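Local coordinates for putative hemin storage protein (Bordetella bronchiseptica, PDB 6AU1), which cleaves deacetylated poly-beta-1,6-N-acetylglucosamine through the glycoside hydrolase domain modelled here, an activity that can disrupt bacterial biofilms, at residues A[73-78]-A[146-151]; A[77-82]-A[88-93]; A[163-168]-A[203-208]; A[182-185]-A[190-193]; A[279-284]-A[299-304]. All blocks are in the same frame, centred on the assembly; numbering follows the deposited sequence.

Contact 1 (A[73-78]-A[146-151]); sequences DLFNRV and EDLAKA
Phe75 and Leu148 meet on the buried side of a contact between the first turn of helix 75-86 and the last turn of helix 135-151. The meeting is a single apolar approach: Phe75 CD2 lies 4.2 Å from Leu148 CD1, the methyl coming to the ring at a slant, neither squarely over its face nor in line with its edge. With CG of Phe75 turned anti to the backbone N (chi1 -179°), the ring reaches down toward the barrel, where it and Leu148 both pack on Ala92 of strand 89-94. Nearer the surface, Ala151 brings its backbone rather than its methyl group: Ala151 O sits 3.5 Å from Asn76 CB, and the CA atoms of this pair come within 6.7 Å. Leu74, the N-cap residue of helix 75-86, supplies the carbonyl that accepts from Val78 N and so sets the turn from which Phe75 and Asn76 project. These are two of the outer helices of a TIM-barrel domain, touching end to end where only 111 Å² is buried. No hydrogen bond crosses between the two segments, so the attraction here is probably van der Waals packing and the exclusion of water from the Phe75-Leu148 pair, with little directional preference.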
# COMPACT_ATOMS: atom_id res chain seq x y z
N ASP A 73 -16.37 -5.46 -12.77
CA ASP A 73 -16.26 -6.62 -11.89
C ASP A 73 -15.04 -7.43 -12.32
O ASP A 73 -15.16 -8.38 -13.10
CB ASP A 73 -17.53 -7.48 -11.95
CG ASP A 73 -17.64 -8.45 -10.79
OD1 ASP A 73 -16.65 -8.63 -10.05
OD2 ASP A 73 -18.72 -9.06 -10.63
N LEU A 74 -13.87 -7.06 -11.80
CA LEU A 74 -12.64 -7.48 -12.43
C LEU A 74 -11.66 -8.14 -11.47
O LEU A 74 -10.88 -8.99 -11.88
CB LEU A 74 -11.97 -6.27 -13.11
CG LEU A 74 -10.74 -6.46 -13.99
CD1 LEU A 74 -11.02 -7.47 -15.09
CD2 LEU A 74 -10.35 -5.10 -14.59
N PHE A 75 -11.66 -7.73 -10.20
CA PHE A 75 -10.66 -8.26 -9.28
C PHE A 75 -10.77 -9.79 -9.13
O PHE A 75 -9.75 -10.49 -9.20
CB PHE A 75 -10.76 -7.62 -7.89
CG PHE A 75 -9.73 -8.14 -6.94
CD1 PHE A 75 -8.45 -7.60 -6.92
CD2 PHE A 75 -10.01 -9.21 -6.10
CE1 PHE A 75 -7.47 -8.09 -6.05
CE2 PHE A 75 -9.04 -9.73 -5.24
CZ PHE A 75 -7.76 -9.16 -5.22
N ASN A 76 -11.98 -10.30 -8.93
CA ASN A 76 -12.13 -11.74 -8.72
C ASN A 76 -11.58 -12.54 -9.90
O ASN A 76 -10.88 -13.54 -9.70
CB ASN A 76 -13.60 -12.12 -8.47
CG ASN A 76 -14.48 -11.95 -9.71
OD1 ASN A 76 -14.49 -10.90 -10.35
ND2 ASN A 76 -15.23 -13.02 -10.06
N ARG A 77 -11.86 -12.12 -11.12
CA ARG A 77 -11.47 -12.96 -12.25
C ARG A 77 -9.97 -12.84 -12.56
O ARG A 77 -9.35 -13.82 -12.96
CB ARG A 77 -12.32 -12.64 -13.49
CG ARG A 77 -12.01 -11.32 -14.17
CD ARG A 77 -13.28 -10.76 -14.83
NE ARG A 77 -14.09 -11.77 -15.54
CZ ARG A 77 -13.98 -12.05 -16.84
NH1 ARG A 77 -13.09 -11.42 -17.59
NH2 ARG A 77 -14.77 -12.97 -17.39
N VAL A 78 -9.37 -11.68 -12.31
CA VAL A 78 -7.93 -11.55 -12.51
C VAL A 78 -7.19 -12.32 -11.43
O VAL A 78 -6.20 -13.00 -11.70
CB VAL A 78 -7.50 -10.08 -12.52
CG1 VAL A 78 -5.98 -9.95 -12.64
CG2 VAL A 78 -8.20 -9.36 -13.69
N GLU A 146 -15.17 -6.39 4.20
CA GLU A 146 -15.99 -7.59 4.29
C GLU A 146 -16.51 -7.99 2.91
O GLU A 146 -16.49 -9.17 2.54
CB GLU A 146 -17.16 -7.38 5.25
CG GLU A 146 -18.10 -8.57 5.35
CD GLU A 146 -19.20 -8.36 6.40
OE1 GLU A 146 -19.53 -7.21 6.71
OE2 GLU A 146 -19.73 -9.36 6.91
N ASP A 147 -16.95 -6.99 2.15
CA ASP A 147 -17.50 -7.23 0.82
C ASP A 147 -16.43 -7.73 -0.15
O ASP A 147 -16.70 -8.60 -0.98
CB ASP A 147 -18.17 -5.96 0.27
CG ASP A 147 -19.47 -5.61 0.99
OD1 ASP A 147 -20.00 -6.48 1.73
OD2 ASP A 147 -19.98 -4.48 0.81
N LEU A 148 -15.21 -7.19 -0.04
CA LEU A 148 -14.08 -7.74 -0.80
C LEU A 148 -13.89 -9.22 -0.50
O LEU A 148 -13.72 -10.03 -1.41
CB LEU A 148 -12.80 -6.97 -0.47
CG LEU A 148 -11.51 -7.60 -1.01
CD1 LEU A 148 -11.48 -7.55 -2.54
CD2 LEU A 148 -10.27 -6.94 -0.39
N ALA A 149 -13.93 -9.57 0.78
CA ALA A 149 -13.70 -10.95 1.19
C ALA A 149 -14.79 -11.88 0.67
O ALA A 149 -14.54 -13.05 0.37
CB ALA A 149 -13.59 -11.04 2.71
N LYS A 150 -16.01 -11.35 0.56
CA LYS A 150 -17.14 -12.09 -0.00
C LYS A 150 -17.02 -12.25 -1.52
O LYS A 150 -17.51 -13.22 -2.09
CB LYS A 150 -18.45 -11.38 0.32
CG LYS A 150 -18.85 -11.34 1.78
CD LYS A 150 -20.06 -10.41 1.95
CE LYS A 150 -20.74 -10.59 3.30
NZ LYS A 150 -21.93 -9.69 3.44
N ALA A 151 -16.40 -11.28 -2.17
CA ALA A 151 -16.45 -11.18 -3.63
C ALA A 151 -15.36 -11.98 -4.33
O ALA A 151 -15.47 -12.28 -5.52
CB ALA A 151 -16.35 -9.71 -4.06

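Contact 2 (A[77-82]-A[88-93]); sequences RVAWQL and VMVYAW
Leu82 O accepts a weak but nearly straight hydrogen bond from Val88 N, 3.5 Å long with an N-H...O angle of 170°, linking the late part of helix 75-86 to the start of the following strand. Val88 CG2 lies against the same carbonyl and also approaches Leu82 CB, at 3.9 Å. Further along, Val90 turns both methyl groups to use. Its CG1, anti to the backbone N (chi1 173°), reaches Ala79 CB at 4.0 Å, while CG2 wedges 3.7 Å from Leu82 CB and 3.8 Å from Ala79 O. The Leu82 and Val90 side chains cross at about a right angle, the valine fitting between two residues that lie one helical turn apart. All four touching residues are buried. Helix 75-86 connects the parallel neighbours 43-47 and 89-94, a beta-alpha-beta crossover of the TIM barrel. Leu82 also touches Val44 of the first of these strands and Ile33 and Met36 of helix 22-39, while Val90 N is bound by Asp155 just ahead of strand 156-159.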
# COMPACT_ATOMS: atom_id res chain seq x y z
N ARG A 77 -11.86 -12.12 -11.12
CA ARG A 77 -11.47 -12.96 -12.25
C ARG A 77 -9.97 -12.84 -12.56
O ARG A 77 -9.35 -13.82 -12.96
CB ARG A 77 -12.32 -12.64 -13.49
CG ARG A 77 -12.01 -11.32 -14.17
CD ARG A 77 -13.28 -10.76 -14.83
NE ARG A 77 -14.09 -11.77 -15.54
CZ ARG A 77 -13.98 -12.05 -16.84
NH1 ARG A 77 -13.09 -11.42 -17.59
NH2 ARG A 77 -14.77 -12.97 -17.39
N VAL A 78 -9.37 -11.68 -12.31
CA VAL A 78 -7.93 -11.55 -12.51
C VAL A 78 -7.19 -12.32 -11.43
O VAL A 78 -6.20 -13.00 -11.70
CB VAL A 78 -7.50 -10.08 -12.52
CG1 VAL A 78 -5.98 -9.95 -12.64
CG2 VAL A 78 -8.20 -9.36 -13.69
N ALA A 79 -7.70 -12.26 -10.20
CA ALA A 79 -7.10 -13.03 -9.11
C ALA A 79 -7.16 -14.53 -9.41
O ALA A 79 -6.16 -15.24 -9.26
CB ALA A 79 -7.80 -12.72 -7.79
N TRP A 80 -8.32 -15.02 -9.85
CA TRP A 80 -8.42 -16.45 -10.15
C TRP A 80 -7.49 -16.86 -11.29
O TRP A 80 -6.88 -17.94 -11.25
CB TRP A 80 -9.87 -16.85 -10.49
CG TRP A 80 -10.70 -17.24 -9.28
CD1 TRP A 80 -11.90 -16.69 -8.89
CD2 TRP A 80 -10.38 -18.24 -8.31
NE1 TRP A 80 -12.35 -17.31 -7.74
CE2 TRP A 80 -11.43 -18.26 -7.36
CE3 TRP A 80 -9.32 -19.14 -8.15
CZ2 TRP A 80 -11.44 -19.13 -6.28
CZ3 TRP A 80 -9.33 -20.00 -7.07
CH2 TRP A 80 -10.39 -19.99 -6.15
N GLN A 81 -7.38 -16.02 -12.32
CA GLN A 81 -6.55 -16.41 -13.45
C GLN A 81 -5.07 -16.37 -13.10
O GLN A 81 -4.31 -17.23 -13.54
CB GLN A 81 -6.82 -15.52 -14.66
CG GLN A 81 -8.21 -15.75 -15.24
CD GLN A 81 -8.28 -15.53 -16.73
OE1 GLN A 81 -7.27 -15.63 -17.43
NE2 GLN A 81 -9.48 -15.24 -17.23
N LEU A 82 -4.66 -15.37 -12.32
CA LEU A 82 -3.29 -15.35 -11.80
C LEU A 82 -2.99 -16.60 -10.99
O LEU A 82 -1.94 -17.24 -11.18
CB LEU A 82 -3.06 -14.10 -10.95
CG LEU A 82 -2.82 -12.82 -11.75
CD1 LEU A 82 -2.82 -11.63 -10.81
CD2 LEU A 82 -1.50 -12.89 -12.52
N VAL A 88 0.73 -18.07 -9.08
CA VAL A 88 1.26 -17.15 -8.08
C VAL A 88 0.26 -16.94 -6.96
O VAL A 88 -0.94 -17.14 -7.16
CB VAL A 88 1.60 -15.76 -8.69
CG1 VAL A 88 2.60 -15.90 -9.81
CG2 VAL A 88 0.32 -15.06 -9.19
N MET A 89 0.74 -16.53 -5.80
CA MET A 89 -0.13 -16.04 -4.74
C MET A 89 -0.67 -14.67 -5.12
O MET A 89 -0.00 -13.91 -5.83
CB MET A 89 0.62 -15.98 -3.41
CG MET A 89 1.10 -17.32 -2.92
SD MET A 89 -0.27 -18.40 -2.47
CE MET A 89 -0.27 -18.21 -0.69
N VAL A 90 -1.87 -14.35 -4.67
CA VAL A 90 -2.44 -13.03 -4.99
C VAL A 90 -2.82 -12.30 -3.72
O VAL A 90 -3.55 -12.83 -2.89
CB VAL A 90 -3.68 -13.14 -5.91
CG1 VAL A 90 -4.34 -11.75 -6.08
CG2 VAL A 90 -3.28 -13.72 -7.25
N TYR A 91 -2.32 -11.07 -3.57
CA TYR A 91 -2.73 -10.22 -2.45
C TYR A 91 -3.70 -9.17 -2.96
O TYR A 91 -3.47 -8.60 -4.03
CB TYR A 91 -1.54 -9.48 -1.81
CG TYR A 91 -0.54 -10.29 -1.02
CD1 TYR A 91 -0.06 -11.51 -1.47
CD2 TYR A 91 -0.03 -9.80 0.18
CE1 TYR A 91 0.88 -12.23 -0.74
CE2 TYR A 91 0.91 -10.50 0.91
CZ TYR A 91 1.36 -11.72 0.44
OH TYR A 91 2.30 -12.43 1.16
N ALA A 92 -4.76 -8.91 -2.21
CA ALA A 92 -5.64 -7.80 -2.54
C ALA A 92 -5.03 -6.51 -2.02
O ALA A 92 -4.78 -6.38 -0.83
CB ALA A 92 -7.03 -8.02 -1.94
N TRP A 93 -4.78 -5.58 -2.93
CA TRP A 93 -4.21 -4.28 -2.59
C TRP A 93 -5.37 -3.27 -2.51
O TRP A 93 -6.05 -3.02 -3.50
CB TRP A 93 -3.16 -3.90 -3.65
CG TRP A 93 -2.69 -2.49 -3.69
CD1 TRP A 93 -2.58 -1.61 -2.64
CD2 TRP A 93 -2.28 -1.78 -4.86
NE1 TRP A 93 -2.10 -0.40 -3.09
CE2 TRP A 93 -1.92 -0.48 -4.45
CE3 TRP A 93 -2.17 -2.12 -6.22
CZ2 TRP A 93 -1.47 0.49 -5.35
CZ3 TRP A 93 -1.73 -1.15 -7.12
CH2 TRP A 93 -1.38 0.14 -6.67

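Contact 3 (A[163-168]-A[203-208]); sequences AVLDDT and KGKIRY
The 163-168 loop passes helix 195-223 without regular structure of its own, its backbone coming closest where the CA atoms of Leu165 and Lys205 are 7.8 Å apart. It follows strand 156-159 of the TIM barrel and holds an Asx turn at Asp166. Lys205 does nearly all the reaching. Its aliphatic part passes obliquely beside Leu165, with CD 4.1 Å from Leu165 CD1, and a bend at chi3 (-74°) then carries the ammonium group to the loop backbone. There NZ donates to Glu169 O and, at 2.9 Å, to a water that in turn donates to Leu165 O; Asp166 O lies 3.0 Å from NZ. Trp201, one turn earlier in the helix, adds a cation-pi interaction. The ammonium group is held by the Glu169 carbonyl and the water, while the Asp166 carboxylate is turned elsewhere. That carboxylate ties up its own turn: Asp166 OD1 takes Thr168 N on its anti side at 2.8 Å and Thr168 OG1 on its syn side at 2.7 Å, both from the same face of the carboxylate plane.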
# COMPACT_ATOMS: atom_id res chain seq x y z
N ALA A 163 -2.52 5.18 4.06
CA ALA A 163 -2.60 5.19 5.52
C ALA A 163 -1.43 5.99 6.13
O ALA A 163 -0.44 5.44 6.62
CB ALA A 163 -2.61 3.75 6.04
N VAL A 164 -1.57 7.30 6.05
CA VAL A 164 -0.61 8.24 6.63
C VAL A 164 -1.39 9.29 7.40
O VAL A 164 -2.53 9.58 7.07
CB VAL A 164 0.27 8.95 5.56
CG1 VAL A 164 1.23 7.98 4.91
CG2 VAL A 164 -0.61 9.66 4.51
N LEU A 165 -0.75 9.84 8.43
CA LEU A 165 -1.26 11.01 9.15
C LEU A 165 -0.09 11.93 9.42
O LEU A 165 0.98 11.46 9.82
CB LEU A 165 -1.92 10.60 10.48
CG LEU A 165 -3.19 9.75 10.42
CD1 LEU A 165 -3.53 9.22 11.80
CD2 LEU A 165 -4.36 10.58 9.86
N ASP A 166 -0.24 13.24 9.21
CA ASP A 166 0.90 14.10 9.53
C ASP A 166 0.76 14.69 10.93
O ASP A 166 -0.11 14.28 11.69
CB ASP A 166 1.10 15.19 8.46
CG ASP A 166 -0.02 16.23 8.42
OD1 ASP A 166 -0.65 16.52 9.45
OD2 ASP A 166 -0.24 16.78 7.32
N ASP A 167 1.65 15.62 11.29
CA ASP A 167 1.71 16.07 12.68
C ASP A 167 0.70 17.19 12.97
O ASP A 167 0.76 17.81 14.03
CB ASP A 167 3.14 16.52 13.03
CG ASP A 167 3.70 17.56 12.07
OD1 ASP A 167 3.02 17.91 11.08
OD2 ASP A 167 4.84 18.02 12.31
N THR A 168 -0.24 17.40 12.05
CA THR A 168 -1.37 18.31 12.27
C THR A 168 -2.70 17.55 12.23
O THR A 168 -3.78 18.16 12.28
CB THR A 168 -1.42 19.45 11.22
OG1 THR A 168 -1.75 18.90 9.94
CG2 THR A 168 -0.08 20.17 11.15
N LYS A 203 3.51 8.15 18.39
CA LYS A 203 3.51 6.69 18.56
C LYS A 203 2.10 6.14 18.69
O LYS A 203 1.79 5.07 18.17
CB LYS A 203 4.34 6.29 19.78
CG LYS A 203 5.84 6.39 19.54
CD LYS A 203 6.27 5.44 18.43
CE LYS A 203 7.78 5.43 18.24
NZ LYS A 203 8.20 4.42 17.22
N GLY A 204 1.23 6.90 19.36
CA GLY A 204 -0.16 6.51 19.52
C GLY A 204 -0.89 6.41 18.19
O GLY A 204 -1.65 5.46 17.95
N LYS A 205 -0.67 7.39 17.32
CA LYS A 205 -1.33 7.37 16.01
C LYS A 205 -0.82 6.21 15.17
O LYS A 205 -1.59 5.57 14.45
CB LYS A 205 -1.14 8.69 15.28
CG LYS A 205 -1.98 9.82 15.87
CD LYS A 205 -1.82 11.10 15.07
CE LYS A 205 -0.46 11.74 15.35
NZ LYS A 205 -0.23 12.85 14.38
N ILE A 206 0.48 5.96 15.24
CA ILE A 206 1.07 4.83 14.51
C ILE A 206 0.40 3.53 14.93
O ILE A 206 -0.01 2.74 14.07
CB ILE A 206 2.59 4.75 14.73
CG1 ILE A 206 3.28 5.90 13.98
CG2 ILE A 206 3.16 3.37 14.30
CD1 ILE A 206 4.72 6.23 14.48
N ARG A 207 0.26 3.34 16.23
CA ARG A 207 -0.35 2.11 16.74
C ARG A 207 -1.84 2.05 16.42
O ARG A 207 -2.38 0.97 16.17
CB ARG A 207 -0.11 1.98 18.24
CG ARG A 207 1.34 1.64 18.55
CD ARG A 207 1.55 1.31 20.02
NE ARG A 207 2.96 1.15 20.34
CZ ARG A 207 3.69 2.06 20.98
NH1 ARG A 207 3.14 3.20 21.37
NH2 ARG A 207 4.98 1.83 21.22
N TYR A 208 -2.51 3.21 16.44
CA TYR A 208 -3.94 3.23 16.13
C TYR A 208 -4.20 2.76 14.69
O TYR A 208 -5.10 1.93 14.46
CB TYR A 208 -4.52 4.64 16.33
CG TYR A 208 -6.03 4.67 16.24
CD1 TYR A 208 -6.81 4.44 17.37
CD2 TYR A 208 -6.68 4.90 15.03
CE1 TYR A 208 -8.19 4.47 17.30
CE2 TYR A 208 -8.05 4.92 14.95
CZ TYR A 208 -8.80 4.70 16.09
OH TYR A 208 -10.18 4.72 16.02
O HOH W 1 0.91 10.94 12.56

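Contact 4 (A[182-185]-A[190-193]); sequences WGLP and AIRA
Ile191 meets the preceding loop through one branch, which leaves CB with CG1 anti to the carbonyl carbon (chi1 -68°) and runs on extended to CD1. CG1 lies beside the proline ring, 4.0 Å from Pro185 CG, and also faces the carbonyl oxygen of that residue. CD1, at the tip, goes deeper: it approaches Pro185 O at 3.4 Å and Leu184 CB at 4.1 Å, so the methyl lies against the extended backbone between Leu184 CB and the Pro185 carbonyl. The isoleucine lies about at right angles to Leu184 and obliquely to the proline ring. The loop itself begins with a Schellman motif that ends helix 173-181, where Gly183 takes a positive phi of 91°; the chain then straightens through Leu184 and Pro185 before turning into the short helix 188-193. These two helices and the loop joining them belong to an excursion between strands 156-159 and 230-235 of the TIM-barrel domain. Toward the surface, Pro185 CG also meets Ala190 CB at 4.1 Å, while the backbone N of Ala190 is held by Asp187 OD1. On the inner side, Leu184 and Ile191 both rest on Trp201 of helix 195-223, and Leu184 touches Leu197 as well.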
# COMPACT_ATOMS: atom_id res chain seq x y z
N TRP A 182 -6.28 8.54 25.53
CA TRP A 182 -4.90 8.09 25.69
C TRP A 182 -4.19 8.84 26.81
O TRP A 182 -3.02 8.58 27.07
CB TRP A 182 -4.09 8.27 24.40
CG TRP A 182 -4.62 7.59 23.17
CD1 TRP A 182 -5.56 6.61 23.10
CD2 TRP A 182 -4.22 7.86 21.82
NE1 TRP A 182 -5.78 6.25 21.78
CE2 TRP A 182 -4.96 7.01 20.98
CE3 TRP A 182 -3.30 8.75 21.24
CZ2 TRP A 182 -4.81 7.00 19.59
CZ3 TRP A 182 -3.16 8.75 19.87
CH2 TRP A 182 -3.91 7.89 19.05
N GLY A 183 -4.88 9.79 27.43
CA GLY A 183 -4.28 10.60 28.48
C GLY A 183 -3.63 11.88 27.97
O GLY A 183 -2.86 12.52 28.68
N LEU A 184 -3.95 12.26 26.73
CA LEU A 184 -3.47 13.50 26.14
C LEU A 184 -4.54 14.58 26.19
O LEU A 184 -5.74 14.28 26.24
CB LEU A 184 -3.03 13.26 24.69
CG LEU A 184 -1.87 12.29 24.45
CD1 LEU A 184 -1.69 11.99 22.95
CD2 LEU A 184 -0.57 12.86 25.04
N PRO A 185 -4.14 15.85 26.20
CA PRO A 185 -5.16 16.89 26.08
C PRO A 185 -5.78 16.87 24.69
O PRO A 185 -5.05 16.64 23.72
CB PRO A 185 -4.39 18.19 26.32
CG PRO A 185 -2.99 17.87 25.91
CD PRO A 185 -2.78 16.42 26.26
N ALA A 190 -1.55 22.02 22.04
CA ALA A 190 -0.97 21.70 23.34
C ALA A 190 -0.07 20.46 23.27
O ALA A 190 0.99 20.40 23.89
CB ALA A 190 -2.07 21.51 24.38
N ILE A 191 -0.51 19.46 22.51
CA ILE A 191 0.29 18.27 22.31
C ILE A 191 1.61 18.61 21.62
O ILE A 191 2.68 18.21 22.08
CB ILE A 191 -0.48 17.22 21.48
CG1 ILE A 191 -1.67 16.68 22.29
CG2 ILE A 191 0.45 16.12 21.04
CD1 ILE A 191 -2.62 15.80 21.47
N ARG A 192 1.53 19.35 20.52
CA ARG A 192 2.71 19.65 19.72
C ARG A 192 3.74 20.50 20.46
O ARG A 192 4.93 20.41 20.18
CB ARG A 192 2.32 20.35 18.41
CG ARG A 192 1.62 19.44 17.39
CD ARG A 192 2.60 18.51 16.67
NE ARG A 192 3.73 19.25 16.11
CZ ARG A 192 3.68 19.98 14.99
NH1 ARG A 192 2.55 20.09 14.31
NH2 ARG A 192 4.77 20.61 14.57
N ALA A 193 3.27 21.32 21.40
CA ALA A 193 4.15 22.24 22.13
C ALA A 193 5.06 21.53 23.13
O ALA A 193 6.10 22.06 23.52
CB ALA A 193 3.31 23.29 22.85

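Contact 5 (A[279-284]-A[299-304]); sequences QWMRQL and FELQAR. With SO4 (sulfate ion), chain E; SO4 (sulfate ion), chain F.
Helix 277-290 packs Met281 and Leu284 against Leu301 and Phe299 while other residues of the same turns grasp two sulfate ions, probably taken from the crystallisation liquor. One sulfate (chain E) lies at the edge of the Arg282 guanidinium, its sulfur in that group's plane: Arg282 NE donates to O3 at 2.8 Å, and Arg282 NH2 to O1 at 3.0 Å in a nearly straight bond. O1 is gripped a second time by Gln279 NE2, at 3.2 Å, and Gln283 adds a weak bond to O4. The other sulfate (chain F) receives Gln279 N on its O3 at 2.8 Å. On the buried side the contact is wholly apolar. Bends at chi2 and chi3 (74° and 66°) bring the Met281 methyl CE to 3.7 Å from Leu301 CD2, the two side chains meeting at about a right angle. Leu284 CD2 comes to the edge of the Phe299 ring, 4.1 Å from its CD2, as the side chains slide past one another in opposite directions. The helix forms the crossover between parallel strands 262-266 and 297-305 of the TIM barrel; Leu284 also touches Leu241 of helix 238-241, and Phe299 and Leu301 continue into packing with helix 314-326.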
# COMPACT_ATOMS: atom_id res chain seq x y z
N GLN A 279 23.96 5.06 -3.30
CA GLN A 279 24.21 5.32 -1.89
C GLN A 279 22.90 5.27 -1.11
O GLN A 279 22.83 4.72 -0.01
CB GLN A 279 24.88 6.68 -1.69
CG GLN A 279 25.17 6.99 -0.23
CD GLN A 279 25.75 8.38 -0.03
OE1 GLN A 279 25.14 9.38 -0.40
NE2 GLN A 279 26.94 8.45 0.56
N TRP A 280 21.86 5.87 -1.69
CA TRP A 280 20.55 5.93 -1.07
C TRP A 280 20.04 4.53 -0.73
O TRP A 280 19.58 4.27 0.38
CB TRP A 280 19.57 6.65 -2.00
CG TRP A 280 18.23 6.99 -1.40
CD1 TRP A 280 17.87 8.16 -0.79
CD2 TRP A 280 17.05 6.17 -1.40
NE1 TRP A 280 16.55 8.11 -0.40
CE2 TRP A 280 16.03 6.89 -0.76
CE3 TRP A 280 16.77 4.88 -1.87
CZ2 TRP A 280 14.75 6.38 -0.58
CZ3 TRP A 280 15.50 4.37 -1.69
CH2 TRP A 280 14.51 5.12 -1.06
N MET A 281 20.12 3.63 -1.71
CA MET A 281 19.66 2.27 -1.50
C MET A 281 20.53 1.55 -0.47
O MET A 281 20.03 0.77 0.35
CB MET A 281 19.66 1.50 -2.82
CG MET A 281 18.94 0.17 -2.74
SD MET A 281 17.14 0.41 -2.68
CE MET A 281 16.83 1.09 -4.31
N ARG A 282 21.83 1.81 -0.50
CA ARG A 282 22.75 1.25 0.48
C ARG A 282 22.35 1.69 1.90
O ARG A 282 22.27 0.86 2.82
CB ARG A 282 24.19 1.67 0.15
CG ARG A 282 25.26 0.83 0.79
CD ARG A 282 26.57 0.92 -0.00
NE ARG A 282 26.99 2.30 -0.27
CZ ARG A 282 27.06 2.85 -1.48
NH1 ARG A 282 26.73 2.14 -2.56
NH2 ARG A 282 27.47 4.10 -1.62
N GLN A 283 22.06 2.98 2.07
CA GLN A 283 21.65 3.49 3.37
C GLN A 283 20.29 2.93 3.81
O GLN A 283 20.08 2.67 5.00
CB GLN A 283 21.60 5.02 3.36
CG GLN A 283 22.97 5.66 3.30
CD GLN A 283 22.91 7.15 3.05
OE1 GLN A 283 21.85 7.70 2.76
NE2 GLN A 283 24.06 7.81 3.17
N LEU A 284 19.37 2.76 2.86
CA LEU A 284 18.06 2.22 3.20
C LEU A 284 18.19 0.79 3.72
O LEU A 284 17.61 0.44 4.74
CB LEU A 284 17.11 2.26 1.99
CG LEU A 284 15.65 1.87 2.28
CD1 LEU A 284 14.95 2.96 3.07
CD2 LEU A 284 14.93 1.60 0.98
N PHE A 299 11.80 -5.00 -0.41
CA PHE A 299 12.22 -3.75 -1.02
C PHE A 299 11.51 -3.61 -2.35
O PHE A 299 11.88 -4.24 -3.34
CB PHE A 299 13.75 -3.71 -1.17
CG PHE A 299 14.47 -3.66 0.14
CD1 PHE A 299 14.69 -4.83 0.87
CD2 PHE A 299 14.91 -2.45 0.67
CE1 PHE A 299 15.34 -4.78 2.09
CE2 PHE A 299 15.57 -2.40 1.89
CZ PHE A 299 15.78 -3.56 2.61
N GLU A 300 10.46 -2.79 -2.35
CA GLU A 300 9.65 -2.63 -3.55
C GLU A 300 10.21 -1.51 -4.42
O GLU A 300 10.17 -0.34 -4.05
CB GLU A 300 8.19 -2.36 -3.18
CG GLU A 300 7.28 -2.35 -4.37
CD GLU A 300 5.82 -2.44 -3.99
OE1 GLU A 300 5.47 -2.22 -2.81
OE2 GLU A 300 5.01 -2.73 -4.89
N LEU A 301 10.73 -1.89 -5.58
CA LEU A 301 11.42 -0.96 -6.47
C LEU A 301 10.45 -0.37 -7.47
O LEU A 301 9.37 -0.91 -7.68
CB LEU A 301 12.54 -1.69 -7.22
CG LEU A 301 13.54 -2.41 -6.33
CD1 LEU A 301 14.37 -3.37 -7.15
CD2 LEU A 301 14.45 -1.37 -5.66
N GLN A 302 10.82 0.75 -8.10
CA GLN A 302 9.94 1.30 -9.12
C GLN A 302 10.43 0.93 -10.52
O GLN A 302 11.62 1.01 -10.81
CB GLN A 302 9.81 2.82 -8.98
CG GLN A 302 11.08 3.62 -9.22
CD GLN A 302 10.90 5.10 -8.89
OE1 GLN A 302 11.47 5.60 -7.92
NE2 GLN A 302 10.09 5.80 -9.69
N ALA A 303 9.49 0.51 -11.36
CA ALA A 303 9.79 0.16 -12.75
C ALA A 303 9.40 1.28 -13.71
O ALA A 303 9.68 1.22 -14.91
CB ALA A 303 9.08 -1.13 -13.13
N ARG A 304 8.74 2.31 -13.17
CA ARG A 304 8.29 3.42 -13.99
C ARG A 304 8.63 4.73 -13.30
O ARG A 304 8.60 4.84 -12.07
CB ARG A 304 6.78 3.31 -14.25
CG ARG A 304 6.20 4.43 -15.09
CD ARG A 304 4.80 4.09 -15.63
NE ARG A 304 4.26 5.17 -16.43
CZ ARG A 304 4.54 5.35 -17.72
NH1 ARG A 304 5.36 4.51 -18.36
NH2 ARG A 304 4.01 6.38 -18.37
S SO4 E . 27.71 5.00 2.25
O1 SO4 E . 28.07 5.52 0.93
O2 SO4 E . 28.92 4.77 3.02
O3 SO4 E . 26.99 3.74 2.09
O4 SO4 E . 26.85 5.96 2.94
S SO4 F . 25.63 7.01 -6.40
O1 SO4 F . 25.99 8.42 -6.61
O2 SO4 F . 26.72 6.17 -6.89
O3 SO4 F . 25.45 6.76 -4.97
O4 SO4 F . 24.40 6.72 -7.13

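Overall arrangement
Contacts 1 and 2 share helix 75-86 and join at Ala92, whose CB lies 3.5 Å from Phe75 CZ and 3.7 Å from Leu148 CD2, so that the two contacts meet on strand 89-94. Contact 5 repeats the helix-on-strand packing elsewhere on the same barrel sheet, its centre about 25 Å from that of contact 2. Contacts 3 and 4 form a separate pair, centres about 14 Å apart, in the excursion after strand 156-159. A salt bridge from Arg192 NH2 to Asp167 OD2 (3.4 Å) connects them, and the Trp182 ring packs on helix 195-223 at Gly204, Lys205 and Tyr208. The sulfates sit on contact 5 alone; contact 4 lies farthest out, about 29 Å from the chain centre.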